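PDB 5NNP: N-terminal acetyltransferase-like protein from Chaetomium thermophilum, which probably serves as the helical-repeat auxiliary subunit of the N-terminal acetyltransferase A complex, holding the catalytic subunit that acetylates protein N termini. Local coordinates for residues A[640-643]-A[647-650]; A[496-501]-A[508-513]. All coordinates share one frame; numbering follows the deposited sequence.

Interaction 1 of 2, residues A[640-643]-A[647-650]; sequences DDDP and KLAA
Asp-641 and Lys-647 form a salt bridge where the loop 640-643 bends back against the short helix 646-649. NZ of Lys-647 reaches OD1 of Asp-641 at 2.8 Å on its syn lone pair, within the mouth of the carboxylate, and makes a weak bond to OD2 of Asp-641 at 3.2 Å. The ammonium therefore sits across the open end of the carboxylate, the two side chains meeting at about a right angle. OD2 of Asp-641 also takes a weak bond from the backbone N of Asp-642.

Hydrogen bonding to backbone is the work of Asp-642. Its CG lies anti to the backbone N (chi1 -162°), which carries the carboxylate to the helix. OD1 of Asp-642 accepts the N-H of Lys-647 at 2.7 Å, nearly straight at 177° but from above the carboxylate plane; OD2 of Asp-642 takes a weak bond from the N of Leu-648 at 3.3 Å.

Van der Waals contacts are few. The extended Lys-647 chain runs antiparallel alongside the Asp-642 side chain, its CD 3.9 Å from CB of Asp-642, while the methine CG of Leu-648 lies 3.5 Å from OD2 of Asp-642. Leu-648 itself packs on Leu-507 and His-511 of helix 503-523. An alanine in place of Asp-642 would probably leave the Lys-647 and Leu-648 amides without this acceptor and the loop tied to the helix chiefly by the Asp-641 salt bridge.

Two neighbouring acids thus divide their tasks at this surface site: one meets a lysine ammonium, the other the backbone amides of the same lysine and the next residue, where its negative charge may also suit the positive end of the helix dipole.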
loop_
_atom_site.group_PDB
_atom_site.type_symbol
_atom_site.label_atom_id
_atom_site.label_comp_id
_atom_site.label_asym_id
_atom_site.label_seq_id
_atom_site.Cartn_x
_atom_site.Cartn_y
_atom_site.Cartn_z
ATOM N N ASP A 640 13.688 -24.420 2.761
ATOM C CA ASP A 640 13.152 -24.018 1.463
ATOM C C ASP A 640 13.399 -25.097 0.422
ATOM O O ASP A 640 14.543 -25.379 0.057
ATOM C CB ASP A 640 13.770 -22.700 0.994
ATOM C CG ASP A 640 13.066 -22.113 -0.239
ATOM O OD1 ASP A 640 12.565 -22.874 -1.096
ATOM O OD2 ASP A 640 13.019 -20.867 -0.352
ATOM N N ASP A 641 12.320 -25.695 -0.060
ATOM C CA ASP A 641 12.412 -26.650 -1.155
ATOM C C ASP A 641 12.326 -25.919 -2.492
ATOM O O ASP A 641 11.717 -24.847 -2.583
ATOM C CB ASP A 641 11.304 -27.693 -1.047
ATOM C CG ASP A 641 11.445 -28.783 -2.073
ATOM O OD1 ASP A 641 10.448 -29.491 -2.335
ATOM O OD2 ASP A 641 12.563 -28.925 -2.615
ATOM N N ASP A 642 12.926 -26.496 -3.530
ATOM C CA ASP A 642 12.918 -25.886 -4.865
ATOM C C ASP A 642 13.353 -24.414 -4.852
ATOM O O ASP A 642 12.571 -23.525 -5.196
ATOM C CB ASP A 642 11.527 -26.001 -5.496
ATOM C CG ASP A 642 11.546 -25.785 -7.002
ATOM O OD1 ASP A 642 12.526 -26.191 -7.652
ATOM O OD2 ASP A 642 10.580 -25.214 -7.540
ATOM N N PRO A 643 14.606 -24.157 -4.455
ATOM C CA PRO A 643 15.162 -22.798 -4.369
ATOM C C PRO A 643 15.373 -22.134 -5.726
ATOM O O PRO A 643 15.317 -20.919 -5.821
ATOM C CB PRO A 643 16.510 -23.014 -3.674
ATOM C CG PRO A 643 16.435 -24.390 -3.063
ATOM C CD PRO A 643 15.553 -25.172 -3.966
ATOM N N LYS A 647 11.481 -27.187 -9.980
ATOM C CA LYS A 647 10.217 -27.916 -9.951
ATOM C C LYS A 647 9.104 -27.105 -10.620
ATOM O O LYS A 647 8.235 -27.669 -11.285
ATOM C CB LYS A 647 9.843 -28.286 -8.516
ATOM C CG LYS A 647 10.926 -29.119 -7.824
ATOM C CD LYS A 647 10.499 -29.639 -6.453
ATOM C CE LYS A 647 11.633 -30.419 -5.777
ATOM N NZ LYS A 647 11.198 -31.074 -4.498
ATOM N N LEU A 648 9.148 -25.781 -10.469
ATOM C CA LEU A 648 8.200 -24.905 -11.162
ATOM C C LEU A 648 8.263 -25.063 -12.680
ATOM O O LEU A 648 7.247 -25.258 -13.348
ATOM C CB LEU A 648 8.459 -23.456 -10.786
ATOM C CG LEU A 648 8.293 -23.234 -9.289
ATOM C CD1 LEU A 648 8.775 -21.837 -8.878
ATOM C CD2 LEU A 648 6.834 -23.477 -8.894
ATOM N N ALA A 649 9.474 -24.981 -13.220
ATOM C CA ALA A 649 9.682 -25.067 -14.660
ATOM C C ALA A 649 9.315 -26.440 -15.200
ATOM O O ALA A 649 8.929 -26.565 -16.357
ATOM C CB ALA A 649 11.117 -24.735 -14.998
ATOM N N ALA A 650 9.417 -27.463 -14.356
ATOM C CA ALA A 650 9.219 -28.846 -14.793
ATOM C C ALA A 650 7.761 -29.288 -14.693
ATOM O O ALA A 650 7.471 -30.476 -14.661
ATOM C CB ALA A 650 10.095 -29.776 -13.979
#

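Interaction 2 of 2, residues A[496-501]-A[508-513]; sequences AWQRRG and KRYHTV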
loop_
_atom_site.group_PDB
_atom_site.type_symbol
_atom_site.label_atom_id
_atom_site.label_comp_id
_atom_site.label_asym_id
_atom_site.label_seq_id
_atom_site.Cartn_x
_atom_site.Cartn_y
_atom_site.Cartn_z
ATOM N N ALA A 496 14.322 -10.282 -16.518
ATOM C CA ALA A 496 15.660 -10.474 -17.079
ATOM C C ALA A 496 16.010 -11.955 -17.302
ATOM O O ALA A 496 16.483 -12.339 -18.377
ATOM C CB ALA A 496 16.688 -9.831 -16.181
ATOM N N TRP A 497 15.801 -12.774 -16.273
ATOM C CA TRP A 497 16.037 -14.210 -16.364
ATOM C C TRP A 497 15.167 -14.843 -17.447
ATOM O O TRP A 497 15.601 -15.760 -18.150
ATOM C CB TRP A 497 15.773 -14.898 -15.018
ATOM C CG TRP A 497 16.914 -14.786 -14.062
ATOM C CD1 TRP A 497 16.891 -14.221 -12.820
ATOM C CD2 TRP A 497 18.261 -15.235 -14.277
ATOM N NE1 TRP A 497 18.143 -14.295 -12.246
ATOM C CE2 TRP A 497 18.996 -14.913 -13.119
ATOM C CE3 TRP A 497 18.910 -15.885 -15.329
ATOM C CZ2 TRP A 497 20.354 -15.217 -12.989
ATOM C CZ3 TRP A 497 20.263 -16.184 -15.198
ATOM C CH2 TRP A 497 20.970 -15.849 -14.039
ATOM N N GLN A 498 13.935 -14.358 -17.571
ATOM C CA GLN A 498 13.039 -14.856 -18.602
ATOM C C GLN A 498 13.614 -14.527 -19.967
ATOM O O GLN A 498 13.606 -15.368 -20.852
ATOM C CB GLN A 498 11.643 -14.262 -18.445
ATOM C CG GLN A 498 10.598 -14.840 -19.364
ATOM C CD GLN A 498 9.194 -14.413 -18.962
ATOM O OE1 GLN A 498 8.913 -14.159 -17.783
ATOM N NE2 GLN A 498 8.310 -14.314 -19.939
ATOM N N ARG A 499 14.143 -13.315 -20.118
ATOM C CA ARG A 499 14.742 -12.883 -21.378
ATOM C C ARG A 499 15.960 -13.713 -21.757
ATOM O O ARG A 499 16.329 -13.789 -22.932
ATOM C CB ARG A 499 15.145 -11.409 -21.314
ATOM C CG ARG A 499 13.992 -10.435 -21.423
ATOM C CD ARG A 499 14.488 -9.031 -21.719
ATOM N NE ARG A 499 15.266 -8.457 -20.621
ATOM C CZ ARG A 499 14.735 -7.851 -19.562
ATOM N NH1 ARG A 499 13.419 -7.752 -19.452
ATOM N NH2 ARG A 499 15.519 -7.351 -18.614
ATOM N N ARG A 500 16.597 -14.316 -20.762
ATOM C CA ARG A 500 17.788 -15.114 -21.011
ATOM C C ARG A 500 17.419 -16.566 -21.240
ATOM O O ARG A 500 18.274 -17.403 -21.547
ATOM C CB ARG A 500 18.766 -14.989 -19.850
ATOM C CG ARG A 500 19.334 -13.607 -19.705
ATOM C CD ARG A 500 20.037 -13.445 -18.374
ATOM N NE ARG A 500 21.180 -14.340 -18.231
ATOM C CZ ARG A 500 22.129 -14.185 -17.314
ATOM N NH1 ARG A 500 22.068 -13.166 -16.469
ATOM N NH2 ARG A 500 23.141 -15.037 -17.240
ATOM N N GLY A 501 16.136 -16.862 -21.088
ATOM C CA GLY A 501 15.652 -18.216 -21.285
ATOM C C GLY A 501 15.593 -19.058 -20.020
ATOM O O GLY A 501 15.345 -20.251 -20.100
ATOM N N LYS A 508 10.380 -18.597 -10.313
ATOM C CA LYS A 508 10.686 -18.527 -8.892
ATOM C C LYS A 508 10.485 -17.101 -8.384
ATOM O O LYS A 508 9.871 -16.887 -7.337
ATOM C CB LYS A 508 12.109 -19.006 -8.620
ATOM C CG LYS A 508 12.490 -19.034 -7.149
ATOM C CD LYS A 508 11.561 -19.941 -6.368
ATOM C CE LYS A 508 12.063 -20.175 -4.949
ATOM N NZ LYS A 508 11.290 -21.244 -4.250
ATOM N N ARG A 509 10.979 -16.129 -9.147
ATOM C CA ARG A 509 10.820 -14.714 -8.790
ATOM C C ARG A 509 9.355 -14.288 -8.758
ATOM O O ARG A 509 8.901 -13.693 -7.774
ATOM C CB ARG A 509 11.586 -13.824 -9.766
ATOM C CG ARG A 509 13.069 -14.121 -9.817
ATOM C CD ARG A 509 13.737 -13.725 -8.503
ATOM N NE ARG A 509 15.164 -14.002 -8.557
ATOM C CZ ARG A 509 15.720 -15.147 -8.175
ATOM N NH1 ARG A 509 14.971 -16.123 -7.698
ATOM N NH2 ARG A 509 17.032 -15.318 -8.277
ATOM N N TYR A 510 8.627 -14.574 -9.840
ATOM C CA TYR A 510 7.204 -14.237 -9.910
ATOM C C TYR A 510 6.438 -14.884 -8.741
ATOM O O TYR A 510 5.597 -14.240 -8.095
ATOM C CB TYR A 510 6.600 -14.661 -11.257
ATOM C CG TYR A 510 7.322 -14.077 -12.458
ATOM C CD1 TYR A 510 7.902 -12.814 -12.393
ATOM C CD2 TYR A 510 7.444 -14.793 -13.651
ATOM C CE1 TYR A 510 8.568 -12.270 -13.472
ATOM C CE2 TYR A 510 8.112 -14.257 -14.740
ATOM C CZ TYR A 510 8.673 -12.992 -14.648
ATOM O OH TYR A 510 9.348 -12.443 -15.725
ATOM N N HIS A 511 6.750 -16.144 -8.449
ATOM C CA HIS A 511 6.142 -16.796 -7.297
ATOM C C HIS A 511 6.488 -16.086 -5.983
ATOM O O HIS A 511 5.659 -16.009 -5.077
ATOM C CB HIS A 511 6.551 -18.266 -7.233
ATOM C CG HIS A 511 5.699 -19.152 -8.081
ATOM N ND1 HIS A 511 4.755 -20.003 -7.552
ATOM C CD2 HIS A 511 5.632 -19.300 -9.424
ATOM C CE1 HIS A 511 4.151 -20.647 -8.533
ATOM N NE2 HIS A 511 4.663 -20.237 -9.679
ATOM N N THR A 512 7.700 -15.556 -5.879
ATOM C CA THR A 512 8.088 -14.855 -4.664
ATOM C C THR A 512 7.276 -13.571 -4.446
ATOM O O THR A 512 6.867 -13.279 -3.323
ATOM C CB THR A 512 9.593 -14.547 -4.677
ATOM O OG1 THR A 512 10.300 -15.783 -4.604
ATOM C CG2 THR A 512 10.007 -13.681 -3.497
ATOM N N VAL A 513 7.043 -12.812 -5.512
ATOM C CA VAL A 513 6.183 -11.635 -5.439
ATOM C C VAL A 513 4.736 -12.014 -5.057
ATOM O O VAL A 513 4.054 -11.296 -4.338
ATOM C CB VAL A 513 6.189 -10.887 -6.775
ATOM C CG1 VAL A 513 5.102 -9.836 -6.828
ATOM C CG2 VAL A 513 7.559 -10.279 -7.017
HETATM O O HOH W 1 19.449 -13.738 -9.420
#
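The ring of Tyr-510 has OE1 of Gln-498 at its edge, in plane, with the Gln-498 amide turned 78° from the ring. A water lies in plane at the edge of both the Trp-497 indole and the Arg-509 guanidinium, accepting from NE1 of Trp-497 at 3.2 Å and from NH2 of Arg-509 at 3.1 Å. CZ3 of Trp-497 sits over the centre of one face of the Arg-500 guanidinium, 3.5 Å above its plane.

The direct bond runs from OH of Tyr-510 to OE1 of Gln-498, 2.7 Å long, the donor tilted 32° from the carbonyl plane. With chi1 at -173° and the chain extended beyond CG, Gln-498 stretches across to bring its carbonyl against the edge of the tyrosine ring. Tyr-510 also packs on Asp-562 and Ala-563 of helix 554-572. NE of Arg-509 is held by a salt bridge to Asp-493.

Helix 487-499 ends in a Schellman motif at Gly-501, and helix 503-523 starts after a short turn, making a helical hairpin. Across it, polar groups meet by one direct bond and one water bridge: the water links two donors, NE1 of Trp-497 and NH2 of Arg-509, that lie 4.2 Å apart, and the glutamine carbonyl receives the phenol proton.

Followed from the N terminus, the chain first closes interaction 2, pairing 496-501 on helix 487-499 with 508-513 on helix 503-523 across the turn between them. It then runs through helix 554-572, which covers part of that pair, and an unmodelled stretch before interaction 1 closes a shorter loop, 640-643 against 647-650. The two lie in series, neither nested nor crossed, with centres about 13 Å apart. Lys-508 joins them: its NZ probably donates to O of Asp-642 at 2.8 Å, and its CA meets CD1 of Leu-648. The short helix 646-649 and its loop are thereby fastened to helix 503-523.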